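Local coordinates for uncharacterized protein AsqI (Emericella nidulans, PDB 5YY3) that is a zinc-dependent cyclopenase that converts 4'-methoxycyclopenin into 4'-methoxyviridicatin, releasing methyl isocyanate, in aspoquinolone biosynthesis, at residues N113-R118 with K142-F147; K314-T319 with K340-C345. All blocks are in the same frame, centred on the assembly; numbering follows the deposited sequence.

Interaction 1 (N113-R118 with K142-F147); sequences NPELMR and KNHPFF
CG of Pro145 sits over one face of the Arg118 guanidinium, offset toward its rim, 3.6 Å from Arg118 NH2, while CD of the proline lies 3.8 Å from Arg118 NE. A bend at chi3 (-119°) turns the end of the arginine chain so that its flat group is sandwiched between this proline and, over the opposite face, the carbonyl oxygen of Pro114. The polar rim is held separately, as NH2 donates to Leu63 O.

The polar contact belongs to His144 and Glu115. The imidazole NE2 stands 3.6 Å from Glu115 OE1, too long for a hydrogen bond, and the carboxylate and ring planes are turned 43° apart. The other nitrogen, ND1, accepts an almost straight bond of 3.0 Å from Phe146 N, close to the ring plane, which fixes the rotation of the imidazole. His144 also meets the ring of Phe385.

The side chain of Asn113 caps the helix start from which Glu115 and Arg118 project: its OD1 accepts from Leu116 N at 3.1 Å and, weakly, from Glu115 N.

The contact sets the first turn of helix 114-127 against the loop between helices 129-133 and 174-177. The side chains of Glu115 and His144 are each about 11 Å from that of a zinc ligand, His190 and His186 respectively. Met117 packs on helices 53-61, 77-92 and 97-109, and Leu116 on helix 77-92.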
loop_
_atom_site.group_PDB
_atom_site.type_symbol
_atom_site.label_atom_id
_atom_site.label_comp_id
_atom_site.label_asym_id
_atom_site.label_seq_id
_atom_site.Cartn_x
_atom_site.Cartn_y
_atom_site.Cartn_z
ATOM N N ASN A 113 -36.087 -14.899 -28.659
ATOM C CA ASN A 113 -35.222 -14.025 -27.863
ATOM C C ASN A 113 -34.121 -13.379 -28.714
ATOM O O ASN A 113 -33.367 -14.090 -29.393
ATOM C CB ASN A 113 -34.613 -14.836 -26.710
ATOM C CG ASN A 113 -33.779 -13.992 -25.763
ATOM O OD1 ASN A 113 -32.716 -13.483 -26.135
ATOM N ND2 ASN A 113 -34.251 -13.850 -24.523
ATOM N N PRO A 114 -34.026 -12.031 -28.684
ATOM C CA PRO A 114 -33.059 -11.259 -29.481
ATOM C C PRO A 114 -31.599 -11.559 -29.138
ATOM O O PRO A 114 -30.746 -11.479 -30.015
ATOM C CB PRO A 114 -33.392 -9.799 -29.135
ATOM C CG PRO A 114 -34.746 -9.823 -28.564
ATOM C CD PRO A 114 -34.888 -11.148 -27.878
ATOM N N GLU A 115 -31.317 -11.882 -27.881
ATOM C CA GLU A 115 -29.961 -12.229 -27.476
ATOM C C GLU A 115 -29.598 -13.559 -28.102
ATOM O O GLU A 115 -28.482 -13.748 -28.597
ATOM C CB GLU A 115 -29.832 -12.292 -25.950
ATOM C CG GLU A 115 -28.445 -12.679 -25.435
ATOM C CD GLU A 115 -27.369 -11.657 -25.773
ATOM O OE1 GLU A 115 -27.645 -10.438 -25.720
ATOM O OE2 GLU A 115 -26.233 -12.078 -26.067
ATOM N N LEU A 116 -30.556 -14.480 -28.084
ATOM C CA LEU A 116 -30.390 -15.751 -28.761
ATOM C C LEU A 116 -30.108 -15.482 -30.234
ATOM O O LEU A 116 -29.181 -16.049 -30.810
ATOM C CB LEU A 116 -31.631 -16.633 -28.583
ATOM C CG LEU A 116 -31.575 -18.090 -29.059
ATOM C CD1 LEU A 116 -32.682 -18.888 -28.397
ATOM C CD2 LEU A 116 -31.664 -18.219 -30.594
ATOM N N MET A 117 -30.912 -14.608 -30.836
ATOM C CA MET A 117 -30.746 -14.280 -32.251
ATOM C C MET A 117 -29.376 -13.669 -32.542
ATOM O O MET A 117 -28.763 -13.988 -33.560
ATOM C CB MET A 117 -31.843 -13.324 -32.722
ATOM C CG MET A 117 -31.806 -13.068 -34.220
ATOM S SD MET A 117 -31.862 -14.619 -35.145
ATOM C CE MET A 117 -30.783 -14.212 -36.487
ATOM N N ARG A 118 -28.893 -12.800 -31.652
ATOM C CA ARG A 118 -27.585 -12.162 -31.858
ATOM C C ARG A 118 -26.475 -13.182 -31.957
ATOM O O ARG A 118 -25.627 -13.088 -32.839
ATOM C CB ARG A 118 -27.270 -11.167 -30.740
ATOM C CG ARG A 118 -27.675 -9.775 -31.096
ATOM C CD ARG A 118 -27.400 -8.799 -29.984
ATOM N NE ARG A 118 -28.649 -8.195 -29.553
ATOM C CZ ARG A 118 -29.221 -8.506 -28.413
ATOM N NH1 ARG A 118 -28.619 -9.375 -27.620
ATOM N NH2 ARG A 118 -30.360 -7.944 -28.059
ATOM N N LYS A 142 -19.161 -2.742 -30.112
ATOM C CA LYS A 142 -19.652 -1.451 -29.671
ATOM C C LYS A 142 -21.139 -1.274 -29.971
ATOM O O LYS A 142 -21.812 -0.490 -29.317
ATOM C CB LYS A 142 -18.868 -0.310 -30.310
ATOM C CG LYS A 142 -19.015 0.961 -29.461
ATOM C CD LYS A 142 -18.976 2.269 -30.250
ATOM C CE LYS A 142 -19.469 3.462 -29.394
ATOM N NZ LYS A 142 -20.484 3.036 -28.386
ATOM N N ASN A 143 -21.655 -1.995 -30.960
ATOM C CA ASN A 143 -23.067 -1.883 -31.299
ATOM C C ASN A 143 -23.981 -2.660 -30.361
ATOM O O ASN A 143 -25.195 -2.474 -30.407
ATOM C CB ASN A 143 -23.326 -2.343 -32.744
ATOM C CG ASN A 143 -22.802 -1.367 -33.781
ATOM O OD1 ASN A 143 -22.072 -0.429 -33.459
ATOM N ND2 ASN A 143 -23.206 -1.568 -35.036
ATOM N N HIS A 144 -23.405 -3.522 -29.524
ATOM C CA HIS A 144 -24.184 -4.368 -28.639
ATOM C C HIS A 144 -25.032 -3.502 -27.714
ATOM O O HIS A 144 -24.575 -2.446 -27.264
ATOM C CB HIS A 144 -23.256 -5.284 -27.842
ATOM C CG HIS A 144 -23.971 -6.345 -27.068
ATOM N ND1 HIS A 144 -24.675 -6.081 -25.911
ATOM C CD2 HIS A 144 -24.094 -7.677 -27.287
ATOM C CE1 HIS A 144 -25.199 -7.205 -25.449
ATOM N NE2 HIS A 144 -24.863 -8.189 -26.267
ATOM N N PRO A 145 -26.282 -3.928 -27.459
ATOM C CA PRO A 145 -27.219 -3.202 -26.588
ATOM C C PRO A 145 -26.629 -2.758 -25.244
ATOM O O PRO A 145 -27.053 -1.729 -24.718
ATOM C CB PRO A 145 -28.341 -4.224 -26.359
ATOM C CG PRO A 145 -28.364 -5.027 -27.608
ATOM C CD PRO A 145 -26.925 -5.098 -28.095
ATOM N N PHE A 146 -25.681 -3.515 -24.696
ATOM C CA PHE A 146 -25.114 -3.189 -23.384
ATOM C C PHE A 146 -24.253 -1.920 -23.429
ATOM O O PHE A 146 -23.999 -1.298 -22.399
ATOM C CB PHE A 146 -24.279 -4.353 -22.836
ATOM C CG PHE A 146 -25.089 -5.539 -22.379
ATOM C CD1 PHE A 146 -26.458 -5.592 -22.564
ATOM C CD2 PHE A 146 -24.467 -6.603 -21.747
ATOM C CE1 PHE A 146 -27.191 -6.691 -22.136
ATOM C CE2 PHE A 146 -25.186 -7.696 -21.320
ATOM C CZ PHE A 146 -26.554 -7.741 -21.514
ATOM N N PHE A 147 -23.809 -1.546 -24.625
ATOM C CA PHE A 147 -23.043 -0.321 -24.825
ATOM C C PHE A 147 -23.920 0.923 -24.887
ATOM O O PHE A 147 -23.471 1.973 -25.335
ATOM C CB PHE A 147 -22.207 -0.414 -26.106
ATOM C CG PHE A 147 -20.875 -1.088 -25.914
ATOM C CD1 PHE A 147 -20.797 -2.451 -25.692
ATOM C CD2 PHE A 147 -19.707 -0.358 -25.947
ATOM C CE1 PHE A 147 -19.576 -3.069 -25.508
ATOM C CE2 PHE A 147 -18.489 -0.971 -25.777
ATOM C CZ PHE A 147 -18.422 -2.325 -25.550
#

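Interaction 2 (K314-T319 with K340-C345); sequences KPLVLT and KLLGGC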
loop_
_atom_site.group_PDB
_atom_site.type_symbol
_atom_site.label_atom_id
_atom_site.label_comp_id
_atom_site.label_asym_id
_atom_site.label_seq_id
_atom_site.Cartn_x
_atom_site.Cartn_y
_atom_site.Cartn_z
ATOM N N LYS A 314 -11.847 -50.563 -26.702
ATOM C CA LYS A 314 -11.257 -49.719 -27.738
ATOM C C LYS A 314 -11.118 -48.268 -27.244
ATOM O O LYS A 314 -11.805 -47.363 -27.730
ATOM C CB LYS A 314 -12.088 -49.783 -29.026
ATOM C CG LYS A 314 -12.223 -51.188 -29.619
ATOM C CD LYS A 314 -10.866 -51.815 -29.990
ATOM C CE LYS A 314 -10.301 -51.256 -31.298
ATOM N NZ LYS A 314 -9.060 -51.968 -31.739
ATOM N N PRO A 315 -10.223 -48.043 -26.270
ATOM C CA PRO A 315 -10.060 -46.683 -25.774
ATOM C C PRO A 315 -9.404 -45.837 -26.833
ATOM O O PRO A 315 -8.660 -46.389 -27.638
ATOM C CB PRO A 315 -9.136 -46.864 -24.575
ATOM C CG PRO A 315 -8.314 -48.038 -24.925
ATOM C CD PRO A 315 -9.227 -48.957 -25.681
ATOM N N LEU A 316 -9.667 -44.535 -26.863
ATOM C CA LEU A 316 -8.829 -43.683 -27.691
ATOM C C LEU A 316 -7.477 -43.495 -27.012
ATOM O O LEU A 316 -7.399 -42.937 -25.914
ATOM C CB LEU A 316 -9.461 -42.330 -27.949
ATOM C CG LEU A 316 -8.299 -41.478 -28.488
ATOM C CD1 LEU A 316 -8.127 -41.587 -30.013
ATOM C CD2 LEU A 316 -8.326 -40.042 -28.000
ATOM N N VAL A 317 -6.414 -43.962 -27.654
ATOM C CA VAL A 317 -5.085 -43.829 -27.084
ATOM C C VAL A 317 -4.494 -42.460 -27.391
ATOM O O VAL A 317 -4.405 -42.049 -28.550
ATOM C CB VAL A 317 -4.145 -44.926 -27.596
ATOM C CG1 VAL A 317 -2.733 -44.724 -27.061
ATOM C CG2 VAL A 317 -4.673 -46.288 -27.189
ATOM N N LEU A 318 -4.108 -41.744 -26.342
ATOM C CA LEU A 318 -3.443 -40.458 -26.511
ATOM C C LEU A 318 -2.052 -40.662 -27.094
ATOM O O LEU A 318 -1.373 -41.650 -26.783
ATOM C CB LEU A 318 -3.362 -39.702 -25.182
ATOM C CG LEU A 318 -4.708 -39.115 -24.770
ATOM C CD1 LEU A 318 -4.625 -38.499 -23.381
ATOM C CD2 LEU A 318 -5.167 -38.089 -25.804
ATOM N N THR A 319 -1.655 -39.717 -27.947
ATOM C CA THR A 319 -0.335 -39.683 -28.556
ATOM C C THR A 319 0.219 -38.263 -28.471
ATOM O O THR A 319 -0.542 -37.307 -28.309
ATOM C CB THR A 319 -0.379 -40.121 -30.032
ATOM O OG1 THR A 319 -1.078 -39.132 -30.806
ATOM C CG2 THR A 319 -1.078 -41.465 -30.177
ATOM N N LYS A 340 -15.262 -38.506 -35.176
ATOM C CA LYS A 340 -15.015 -38.798 -36.590
ATOM C C LYS A 340 -13.626 -39.396 -36.838
ATOM O O LYS A 340 -13.264 -39.676 -37.979
ATOM C CB LYS A 340 -15.177 -37.525 -37.436
ATOM C CG LYS A 340 -16.558 -36.896 -37.359
ATOM C CD LYS A 340 -16.712 -35.698 -38.305
ATOM C CE LYS A 340 -16.958 -36.137 -39.747
ATOM N NZ LYS A 340 -17.583 -35.072 -40.588
ATOM N N LEU A 341 -12.859 -39.591 -35.769
ATOM C CA LEU A 341 -11.499 -40.121 -35.851
ATOM C C LEU A 341 -11.344 -41.481 -35.176
ATOM O O LEU A 341 -10.253 -42.053 -35.168
ATOM C CB LEU A 341 -10.525 -39.132 -35.223
ATOM C CG LEU A 341 -10.365 -37.885 -36.076
ATOM C CD1 LEU A 341 -9.554 -36.828 -35.350
ATOM C CD2 LEU A 341 -9.702 -38.298 -37.382
ATOM N N LEU A 342 -12.434 -41.994 -34.616
ATOM C CA LEU A 342 -12.365 -43.181 -33.782
ATOM C C LEU A 342 -12.878 -44.423 -34.508
ATOM O O LEU A 342 -13.226 -45.428 -33.867
ATOM C CB LEU A 342 -13.158 -42.967 -32.489
ATOM C CG LEU A 342 -12.811 -41.748 -31.621
ATOM C CD1 LEU A 342 -13.591 -41.786 -30.308
ATOM C CD2 LEU A 342 -11.317 -41.634 -31.354
ATOM N N GLY A 343 -12.921 -44.337 -35.839
ATOM C CA GLY A 343 -13.294 -45.453 -36.701
ATOM C C GLY A 343 -14.515 -46.273 -36.308
ATOM O O GLY A 343 -14.449 -47.502 -36.239
ATOM N N GLY A 344 -15.626 -45.594 -36.046
ATOM C CA GLY A 344 -16.862 -46.269 -35.692
ATOM C C GLY A 344 -17.100 -46.396 -34.197
ATOM O O GLY A 344 -17.986 -47.135 -33.766
ATOM N N CYS A 345 -16.312 -45.678 -33.403
ATOM C CA CYS A 345 -16.485 -45.695 -31.952
ATOM C C CYS A 345 -16.835 -44.313 -31.399
ATOM O O CYS A 345 -16.584 -43.298 -32.044
ATOM C CB CYS A 345 -15.226 -46.236 -31.273
ATOM S SG CYS A 345 -15.196 -48.050 -31.120
#
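Leu342 and Leu316 make the heart of this small apolar contact, each losing more surface to the other segment than any other residue does. A single methyl group, CD2 of Leu342, does all the close touching from its side: it lies 3.5 Å from Leu316 CD1 and 3.9 Å from Leu316 CB, so it sits against the flank of the opposing leucine. The two side chains cross at about a right angle. In Leu316, CG is anti to the backbone N (chi1 165°) and chi2 is near 88°, a combination that swings CD1 round to the methyl of Leu342. In Leu342, by contrast, CG stands anti to the carbonyl carbon, and CD2 reaches across to the strand. Both leucines also touch Phe326, a common apolar neighbour of the pair.

Cys345 and Lys314 form a second, looser meeting at the other end. The thiol sulfur SG lies 4.1 Å from Lys314 CB, a van der Waals approach to the root of the lysine chain. Beyond CB the lysine bends at chi2 and chi3 and carries its ammonium group away from the cysteine. Cys345 itself is brought round by the turn through Gly343 and Gly344, both with positive phi, which is closed by a weak backbone bond from Cys345 N to Leu342 O.

The segment 314-319 contributes strand 316-317, which pairs antiparallel with strand 306-307 in a two-stranded sheet; Leu316 and Phe307 share backbone hydrogen bonding there. Segment 340-345 lies in the loop joining helices 335-339 and 349-352. Helix 323-331, which supplies Phe326, packs against both segments at this surface corner of the hemocyanin-like domain, away from the zinc site.

After helices 53-61, 77-92 and 97-109, the chain enters helix 114-127, passes helix 129-133 and comes back at residues 142-147, where interaction 1 closes a largely helical excursion of 23 residues. The zinc-ligand helices 180-193 and 210-231 follow. Much later the chain forms strand 316-317, runs through helices 323-331 and 335-339, and closes a second, 20-residue excursion at interaction 2. The two contacts are therefore in series, neither nested nor crossing. Both belong to the hemocyanin-like domain, yet their nearest atoms are about 24 Å apart. Interaction 1 ties buried parts of the fold, whereas interaction 2 joins a small sheet and a loop at the surface.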